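Local structure of dTDP-4-dehydrorhamnose 3-epimerase (Streptomyces niveus, 2C0Z) at residues R68-V73 with I164-G169; K81-V86 with V90-V95. The protein epimerises a dTDP-4-keto-6-deoxy sugar at C3, acting together with NovU to build the deoxysugar precursor of the aminocoumarin antibiotic novobiocin. All coordinates share one frame; numbering follows the deposited sequence. Where two conformers were deposited one is given.

How the interactions relate
Both contacts are buried and belong to one cupin domain, with interaction 2 nested along the chain inside the loop closed by interaction 1. Strand 89-96 joins them: Val93 and Val95 pack against Trp166 and Ile70 of interaction 1, while Val90 and Asp92 turn inward to Cys85 and Val83. Interaction 1 therefore covers the outside of the five-stranded sheet with a loop, and interaction 2 lies between the two sheets at the centre of the chain. The outer contact is wholly apolar, whereas the inner one places a carboxylate among apolar groups, where Asp92 bonds to His128, probably a substrate-binding residue. No hydrogen bond crosses either pair of segments.

Interaction 1 (R68-V73 with I164-G169); sequences RGIHFV and IDWPTG
The indole of Trp166 is met on one face by Ile164 and at its edge by Ile70. Ile164 CG2 sits 3.5 Å above the ring plane, over its centre, a methyl-on-ring contact between residues two apart in the loop. Ile70 comes across from the strand instead: its CD1 lies close to the ring plane, 4.0 Å from Trp166 CZ2, against the rim of the six-membered ring. The same methyl meets Ile164 CD1 tip to tip at 4.0 Å; isoleucine suits both positions because its longer branch ends in a methyl. Although Ile70 CB is not aimed at the loop, CG1 lies anti to the carbonyl carbon (chi1 -59°), and the next torsion carries CD1 over to it. In the cupin fold of this epimerase, residues 164-169 lie over the outer side of the five-stranded sheet, where Val93 also packs against Ile164 and Trp166. A large flat indole suits this buried place: its carbons cover the sheet while NE1 is hydrogen-bonded to Pro157 O. His71, the probable proton acceptor, has Gly69 CA 3.5 Å above its ring plane, offset toward the rim, and its NE2 bonds to Asp177 OD1. The peptide joining Gly69 to Ile70 is cis, and with phi 129° and psi -170° a side chain at Gly69 would run into Arg68 O, which explains the glycine. Asp177 OD2 also accepts the Gly69 N-H, two residues before His71 on the same strand.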
ATOM      1  N   ARG A  68      10.487  16.886   0.338  1.00 15.40           N
ATOM      2  CA  ARG A  68      10.309  16.454   1.704  1.00 14.67           C
ATOM      3  C   ARG A  68      11.473  15.564   2.073  1.00 14.15           C
ATOM      4  O   ARG A  68      11.944  14.751   1.268  1.00 14.89           O
ATOM      5  CB  ARG A  68       9.037  15.633   1.870  1.00 15.74           C
ATOM      6  CG  ARG A  68       7.797  16.346   1.485  1.00 19.15           C
ATOM      7  CD  ARG A  68       6.555  15.598   1.900  1.00 22.97           C
ATOM      8  N   GLY A  69      11.962  15.734   3.282  1.00 12.99           N
ATOM      9  CA  GLY A  69      13.060  14.923   3.744  1.00 12.70           C
ATOM     10  C   GLY A  69      14.155  15.809   4.311  1.00 12.38           C
ATOM     11  O   GLY A  69      13.919  17.020   4.460  1.00 12.58           O
ATOM     12  N   ILE A  70      15.338  15.273   4.606  1.00 11.78           N
ATOM     13  CA  ILE A  70      15.709  13.845   4.581  1.00 11.40           C
ATOM     14  C   ILE A  70      15.426  13.282   5.968  1.00 11.43           C
ATOM     15  O   ILE A  70      16.024  13.722   6.952  1.00 11.84           O
ATOM     16  CB  ILE A  70      17.211  13.690   4.240  1.00 10.17           C
ATOM     17  CG1 ILE A  70      17.548  14.315   2.880  1.00 10.88           C
ATOM     18  CG2 ILE A  70      17.628  12.212   4.345  1.00 10.21           C
ATOM     19  CD1 ILE A  70      16.754  13.788   1.698  1.00 13.13           C
ATOM     20  N   HIS A  71      14.489  12.352   6.064  1.00 10.79           N
ATOM     21  CA  HIS A  71      14.009  11.859   7.361  1.00 11.08           C
ATOM     22  C   HIS A  71      14.576  10.493   7.670  1.00 11.00           C
ATOM     23  O   HIS A  71      14.816   9.715   6.779  1.00 12.12           O
ATOM     24  CB  HIS A  71      12.496  11.834   7.368  1.00 11.82           C
ATOM     25  CG  HIS A  71      11.880  13.184   7.166  1.00 13.50           C
ATOM     26  ND1 HIS A  71      10.564  13.363   6.804  1.00 17.90           N
ATOM     27  CD2 HIS A  71      12.421  14.421   7.264  1.00 14.15           C
ATOM     28  CE1 HIS A  71      10.332  14.661   6.682  1.00 18.16           C
ATOM     29  NE2 HIS A  71      11.440  15.324   6.950  1.00 16.40           N
ATOM     30  N   PHE A  72      14.766  10.209   8.949  1.00 11.71           N
ATOM     31  CA  PHE A  72      15.256   8.922   9.418  1.00 11.75           C
ATOM     32  C   PHE A  72      14.800   8.684  10.832  1.00 12.78           C
ATOM     33  O   PHE A  72      14.315   9.597  11.510  1.00 13.75           O
ATOM     34  CB  PHE A  72      16.789   8.808   9.337  1.00 11.89           C
ATOM     35  CG  PHE A  72      17.518   9.705  10.299  1.00 12.27           C
ATOM     36  CD1 PHE A  72      17.683  11.046  10.017  1.00 14.27           C
ATOM     37  CD2 PHE A  72      18.002   9.211  11.501  1.00 13.35           C
ATOM     38  CE1 PHE A  72      18.345  11.886  10.874  1.00 15.47           C
ATOM     39  CE2 PHE A  72      18.669  10.061  12.374  1.00 14.13           C
ATOM     40  CZ  PHE A  72      18.827  11.412  12.043  1.00 14.35           C
ATOM     41  N   VAL A  73      14.980   7.443  11.261  1.00 13.55           N
ATOM     42  CA  VAL A  73      14.666   7.021  12.620  1.00 14.67           C
ATOM     43  C   VAL A  73      15.941   6.555  13.333  1.00 15.12           C
ATOM     44  O   VAL A  73      16.766   5.818  12.780  1.00 14.92           O
ATOM     45  CB  VAL A  73      13.575   5.915  12.603  1.00 15.67           C
ATOM     46  CG1 VAL A  73      13.372   5.359  13.986  1.00 15.46           C
ATOM     47  CG2 VAL A  73      12.260   6.467  12.021  1.00 15.27           C
ATOM     48  N   ILE A 164      21.945  17.353  -3.290  1.00 12.65           N
ATOM     49  CA  ILE A 164      21.018  16.545  -4.048  1.00 13.25           C
ATOM     50  C   ILE A 164      20.460  17.346  -5.233  1.00 14.29           C
ATOM     51  O   ILE A 164      20.074  18.502  -5.086  1.00 15.27           O
ATOM     52  CB  ILE A 164      19.908  16.047  -3.140  1.00 13.01           C
ATOM     53  CG1 ILE A 164      20.493  15.103  -2.076  1.00 12.58           C
ATOM     54  CG2 ILE A 164      18.824  15.343  -3.988  1.00 13.03           C
ATOM     55  CD1 ILE A 164      19.621  14.862  -0.831  1.00 12.14           C
ATOM     56  N   ASP A 165      20.401  16.702  -6.391  1.00 16.05           N
ATOM     57  CA  ASP A 165      19.916  17.328  -7.622  1.00 17.48           C
ATOM     58  C   ASP A 165      18.387  17.199  -7.735  1.00 18.22           C
ATOM     59  O   ASP A 165      17.883  16.468  -8.578  1.00 19.61           O
ATOM     60  CB  ASP A 165      20.593  16.660  -8.849  1.00 17.98           C
ATOM     61  CG  ASP A 165      22.142  16.718  -8.809  1.00 21.70           C
ATOM     62  OD1 ASP A 165      22.715  17.843  -8.724  1.00 25.22           O
ATOM     63  OD2 ASP A 165      22.863  15.682  -8.866  1.00 24.85           O
ATOM     64  N   TRP A 166      17.671  17.903  -6.867  1.00 18.00           N
ATOM     65  CA  TRP A 166      16.203  17.911  -6.889  1.00 18.35           C
ATOM     66  C   TRP A 166      15.718  18.482  -8.208  1.00 20.51           C
ATOM     67  O   TRP A 166      16.179  19.558  -8.598  1.00 21.57           O
ATOM     68  CB  TRP A 166      15.669  18.772  -5.746  1.00 17.62           C
ATOM     69  CG  TRP A 166      16.046  18.293  -4.384  1.00 15.67           C
ATOM     70  CD1 TRP A 166      16.851  18.937  -3.500  1.00 15.47           C
ATOM     71  CD2 TRP A 166      15.629  17.072  -3.724  1.00 13.04           C
ATOM     72  NE1 TRP A 166      16.988  18.202  -2.344  1.00 13.77           N
ATOM     73  CE2 TRP A 166      16.237  17.061  -2.442  1.00 12.71           C
ATOM     74  CE3 TRP A 166      14.810  15.996  -4.081  1.00 15.17           C
ATOM     75  CZ2 TRP A 166      16.053  16.011  -1.521  1.00 11.63           C
ATOM     76  CZ3 TRP A 166      14.615  14.957  -3.146  1.00 14.89           C
ATOM     77  CH2 TRP A 166      15.262  14.964  -1.901  1.00 14.84           C
ATOM     78  N   PRO A 167      14.801  17.795  -8.876  1.00 22.05           N
ATOM     79  CA  PRO A 167      14.299  18.251 -10.189  1.00 24.49           C
ATOM     80  C   PRO A 167      13.229  19.329 -10.045  1.00 27.04           C
ATOM     81  O   PRO A 167      12.076  19.139 -10.456  1.00 29.11           O
ATOM     82  CB  PRO A 167      13.729  16.967 -10.794  1.00 24.65           C
ATOM     83  CG  PRO A 167      13.199  16.219  -9.621  1.00 23.24           C
ATOM     84  CD  PRO A 167      14.207  16.497  -8.501  1.00 22.35           C
ATOM     85  N   THR A 168      13.598  20.423  -9.396  1.00 28.87           N
ATOM     86  CA  THR A 168      12.789  21.630  -9.325  1.00 31.19           C
ATOM     87  C   THR A 168      13.724  22.788  -9.046  1.00 33.15           C
ATOM     88  O   THR A 168      14.755  22.627  -8.372  1.00 33.44           O
ATOM     89  CB  THR A 168      11.688  21.528  -8.247  1.00 31.37           C
ATOM     90  OG1 THR A 168      10.993  22.781  -8.129  1.00 32.55           O
ATOM     91  CG2 THR A 168      12.260  21.287  -6.856  1.00 30.58           C
ATOM     92  N   GLY A 169      13.373  23.941  -9.603  1.00 34.99           N
ATOM     93  CA  GLY A 169      14.126  25.160  -9.380  1.00 36.34           C
ATOM     94  C   GLY A 169      13.737  25.794  -8.061  1.00 37.38           C
ATOM     95  O   GLY A 169      14.553  26.440  -7.419  1.00 38.88           O
TER

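Interaction 2 (K81-V86 with V90-V95)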
ATOM      1  N   LYS A  81      11.769   0.890   5.615  1.00 11.54           N
ATOM      2  CA  LYS A  81      10.632   1.407   4.848  1.00 12.24           C
ATOM      3  C   LYS A  81      10.630   0.798   3.459  1.00 11.07           C
ATOM      4  O   LYS A  81      11.680   0.590   2.860  1.00 11.05           O
ATOM      5  CB  LYS A  81      10.723   2.939   4.680  1.00 14.09           C
ATOM      6  CG  LYS A  81      10.394   3.754   5.874  1.00 19.51           C
ATOM      7  CD  LYS A  81      10.380   5.260   5.465  1.00 24.87           C
ATOM      8  CE  LYS A  81       9.199   5.966   6.073  1.00 28.52           C
ATOM      9  NZ  LYS A  81       8.960   5.529   7.476  1.00 31.36           N
ATOM     10  N   TYR A  82       9.435   0.583   2.935  1.00  9.46           N
ATOM     11  CA  TYR A  82       9.211   0.028   1.606  1.00  9.59           C
ATOM     12  C   TYR A  82       8.254   0.973   0.927  1.00  9.51           C
ATOM     13  O   TYR A  82       7.090   1.069   1.306  1.00  9.88           O
ATOM     14  CB  TYR A  82       8.656  -1.386   1.788  1.00  8.95           C
ATOM     15  CG  TYR A  82       8.659  -2.307   0.591  1.00  9.25           C
ATOM     16  CD1 TYR A  82       7.651  -2.236  -0.342  1.00  8.34           C
ATOM     17  CD2 TYR A  82       9.659  -3.251   0.408  1.00 10.04           C
ATOM     18  CE1 TYR A  82       7.624  -3.089  -1.443  1.00  8.40           C
ATOM     19  CE2 TYR A  82       9.645  -4.107  -0.664  1.00 10.02           C
ATOM     20  CZ  TYR A  82       8.609  -4.033  -1.596  1.00  8.85           C
ATOM     21  OH  TYR A  82       8.597  -4.924  -2.636  1.00 10.24           O
ATOM     22  N   VAL A  83       8.758   1.685  -0.072  1.00  8.60           N
ATOM     23  CA  VAL A  83       8.086   2.837  -0.652  1.00  9.09           C
ATOM     24  C   VAL A  83       7.785   2.663  -2.129  1.00  9.22           C
ATOM     25  O   VAL A  83       8.632   2.202  -2.891  1.00  9.28           O
ATOM     26  CB  VAL A  83       8.808   4.167  -0.348  0.50  9.61           C
ATOM     27  CG1 VAL A  83      10.164   4.237  -1.001  0.50  9.74           C
ATOM     28  CG2 VAL A  83       7.944   5.366  -0.738  0.50 10.31           C
ATOM     29  N   THR A  84       6.584   3.100  -2.541  1.00  8.95           N
ATOM     30  CA  THR A  84       6.230   3.118  -3.947  1.00  8.45           C
ATOM     31  C   THR A  84       5.350   4.302  -4.288  1.00  7.82           C
ATOM     32  O   THR A  84       4.720   4.890  -3.407  1.00  9.16           O
ATOM     33  CB  THR A  84       5.545   1.780  -4.318  1.00  8.51           C
ATOM     34  OG1 THR A  84       5.530   1.620  -5.724  1.00  8.55           O
ATOM     35  CG2 THR A  84       4.088   1.717  -3.913  1.00  9.26           C
ATOM     36  N   CYS A  85       5.339   4.700  -5.548  1.00  7.58           N
ATOM     37  CA  CYS A  85       4.451   5.779  -5.985  1.00  8.18           C
ATOM     38  C   CYS A  85       3.265   5.193  -6.721  1.00  7.78           C
ATOM     39  O   CYS A  85       3.423   4.494  -7.720  1.00  8.80           O
ATOM     40  CB  CYS A  85       5.200   6.766  -6.854  1.00  8.58           C
ATOM     41  SG  CYS A  85       4.147   8.055  -7.577  1.00  9.77           S
ATOM     42  N   VAL A  86       2.086   5.421  -6.159  1.00  8.07           N
ATOM     43  CA  VAL A  86       0.846   4.804  -6.672  1.00  8.77           C
ATOM     44  C   VAL A  86       0.086   5.729  -7.621  1.00  9.19           C
ATOM     45  O   VAL A  86      -0.849   5.298  -8.302  1.00 11.05           O
ATOM     46  CB  VAL A  86      -0.065   4.306  -5.569  1.00  8.57           C
ATOM     47  CG1 VAL A  86       0.603   3.172  -4.759  1.00  9.68           C
ATOM     48  CG2 VAL A  86      -0.523   5.426  -4.675  1.00  9.49           C
ATOM     49  N   VAL A  90       7.513  10.695  -8.695  1.00  9.50           N
ATOM     50  CA  VAL A  90       8.414  11.368  -7.751  1.00 10.16           C
ATOM     51  C   VAL A  90       9.850  11.008  -8.060  1.00 10.79           C
ATOM     52  O   VAL A  90      10.140   9.955  -8.637  1.00 10.04           O
ATOM     53  CB  VAL A  90       8.162  11.086  -6.248  1.00 11.77           C
ATOM     54  CG1 VAL A  90       6.694  11.315  -5.872  1.00 11.41           C
ATOM     55  CG2 VAL A  90       8.690   9.722  -5.809  1.00 13.03           C
ATOM     56  N   PHE A  91      10.745  11.933  -7.719  1.00 11.19           N
ATOM     57  CA  PHE A  91      12.151  11.639  -7.652  1.00 11.33           C
ATOM     58  C   PHE A  91      12.415  11.244  -6.204  1.00 10.72           C
ATOM     59  O   PHE A  91      12.367  12.090  -5.301  1.00 11.99           O
ATOM     60  CB  PHE A  91      12.940  12.877  -8.062  1.00 12.21           C
ATOM     61  CG  PHE A  91      14.435  12.673  -8.110  1.00 14.08           C
ATOM     62  CD1 PHE A  91      14.994  11.855  -9.079  1.00 17.64           C
ATOM     63  CD2 PHE A  91      15.276  13.313  -7.190  1.00 18.47           C
ATOM     64  CE1 PHE A  91      16.396  11.680  -9.159  1.00 21.84           C
ATOM     65  CE2 PHE A  91      16.672  13.180  -7.283  1.00 19.59           C
ATOM     66  CZ  PHE A  91      17.219  12.344  -8.256  1.00 20.87           C
ATOM     67  N   ASP A  92      12.675   9.967  -5.979  1.00 10.26           N
ATOM     68  CA  ASP A  92      12.841   9.419  -4.637  1.00 10.49           C
ATOM     69  C   ASP A  92      14.316   9.304  -4.300  1.00 10.46           C
ATOM     70  O   ASP A  92      15.110   8.807  -5.097  1.00 11.32           O
ATOM     71  CB  ASP A  92      12.203   8.030  -4.585  1.00 10.94           C
ATOM     72  CG  ASP A  92      12.137   7.504  -3.195  1.00 12.61           C
ATOM     73  OD1 ASP A  92      11.177   7.918  -2.495  1.00 13.61           O
ATOM     74  OD2 ASP A  92      13.029   6.758  -2.718  1.00 15.82           O
ATOM     75  N   VAL A  93      14.689   9.739  -3.114  1.00 10.13           N
ATOM     76  CA  VAL A  93      16.113   9.789  -2.718  1.00 10.69           C
ATOM     77  C   VAL A  93      16.348   9.064  -1.421  1.00  9.76           C
ATOM     78  O   VAL A  93      15.644   9.275  -0.407  1.00 10.07           O
ATOM     79  CB  VAL A  93      16.587  11.252  -2.613  1.00 10.91           C
ATOM     80  CG1 VAL A  93      18.017  11.379  -2.095  1.00 11.87           C
ATOM     81  CG2 VAL A  93      16.477  11.910  -3.957  1.00 12.34           C
ATOM     82  N   VAL A  94      17.347   8.198  -1.444  1.00  9.67           N
ATOM     83  CA  VAL A  94      17.848   7.564  -0.232  1.00 10.10           C
ATOM     84  C   VAL A  94      19.225   8.145   0.081  1.00  9.69           C
ATOM     85  O   VAL A  94      20.021   8.471  -0.823  1.00  9.87           O
ATOM     86  CB  VAL A  94      17.907   6.023  -0.326  1.00 10.16           C
ATOM     87  CG1 VAL A  94      16.504   5.422  -0.411  1.00 11.65           C
ATOM     88  CG2 VAL A  94      18.713   5.573  -1.525  1.00 10.94           C
ATOM     89  N   VAL A  95      19.499   8.282   1.369  1.00  9.67           N
ATOM     90  CA  VAL A  95      20.740   8.920   1.836  1.00 10.35           C
ATOM     91  C   VAL A  95      21.343   8.041   2.898  1.00 10.16           C
ATOM     92  O   VAL A  95      20.664   7.673   3.856  1.00  9.97           O
ATOM     93  CB  VAL A  95      20.463  10.289   2.424  1.00 10.55           C
ATOM     94  CG1 VAL A  95      21.798  10.952   2.894  1.00 11.47           C
ATOM     95  CG2 VAL A  95      19.709  11.142   1.398  1.00 12.40           C
TER
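Val83 and Asp92 face each other across the inside of the cupin β-sandwich, one from each of its two sheets, and their side chains meet at an angle. Strand 81-87 belongs to one sheet and strand 89-96 to the other, so the chain turns a corner between them and the two segments diverge: the CA atoms of Cys85 and Val90 are 7.1 Å apart, those of Val83 and Asp92 already 9.0 Å. Val83 presents a single methyl, CG1, to the carboxylate, 4.1 Å from Asp92 OD1 and 4.2 Å from Asp92 OD2. This holds for one of two conformers of Val83, and the contact is less certain for that reason. Asp92 extends its CG anti to its own N (chi1 -171°), carrying the carboxylate inward from its strand. A buried carboxylate needs a polar partner, and OD1 has one in His128 NE2. His128 probably binds the substrate, so Asp92 may act as a second-shell residue that helps orient its imidazole. Val83, apolar and branched close to the backbone, also packs on Tyr141, the probable proton donor. Nearer the corner, where the backbones are closer, Cys85 meets Val90. Its SG is held anti to its backbone N (chi1 174°), directed at Val90, and the cysteine side chain touches Leu112 and Leu139 as well, a small apolar group suited to this interior. The sulfur makes a loose apolar contact with Val90, SG lying 4.5 Å from Val90 CG1.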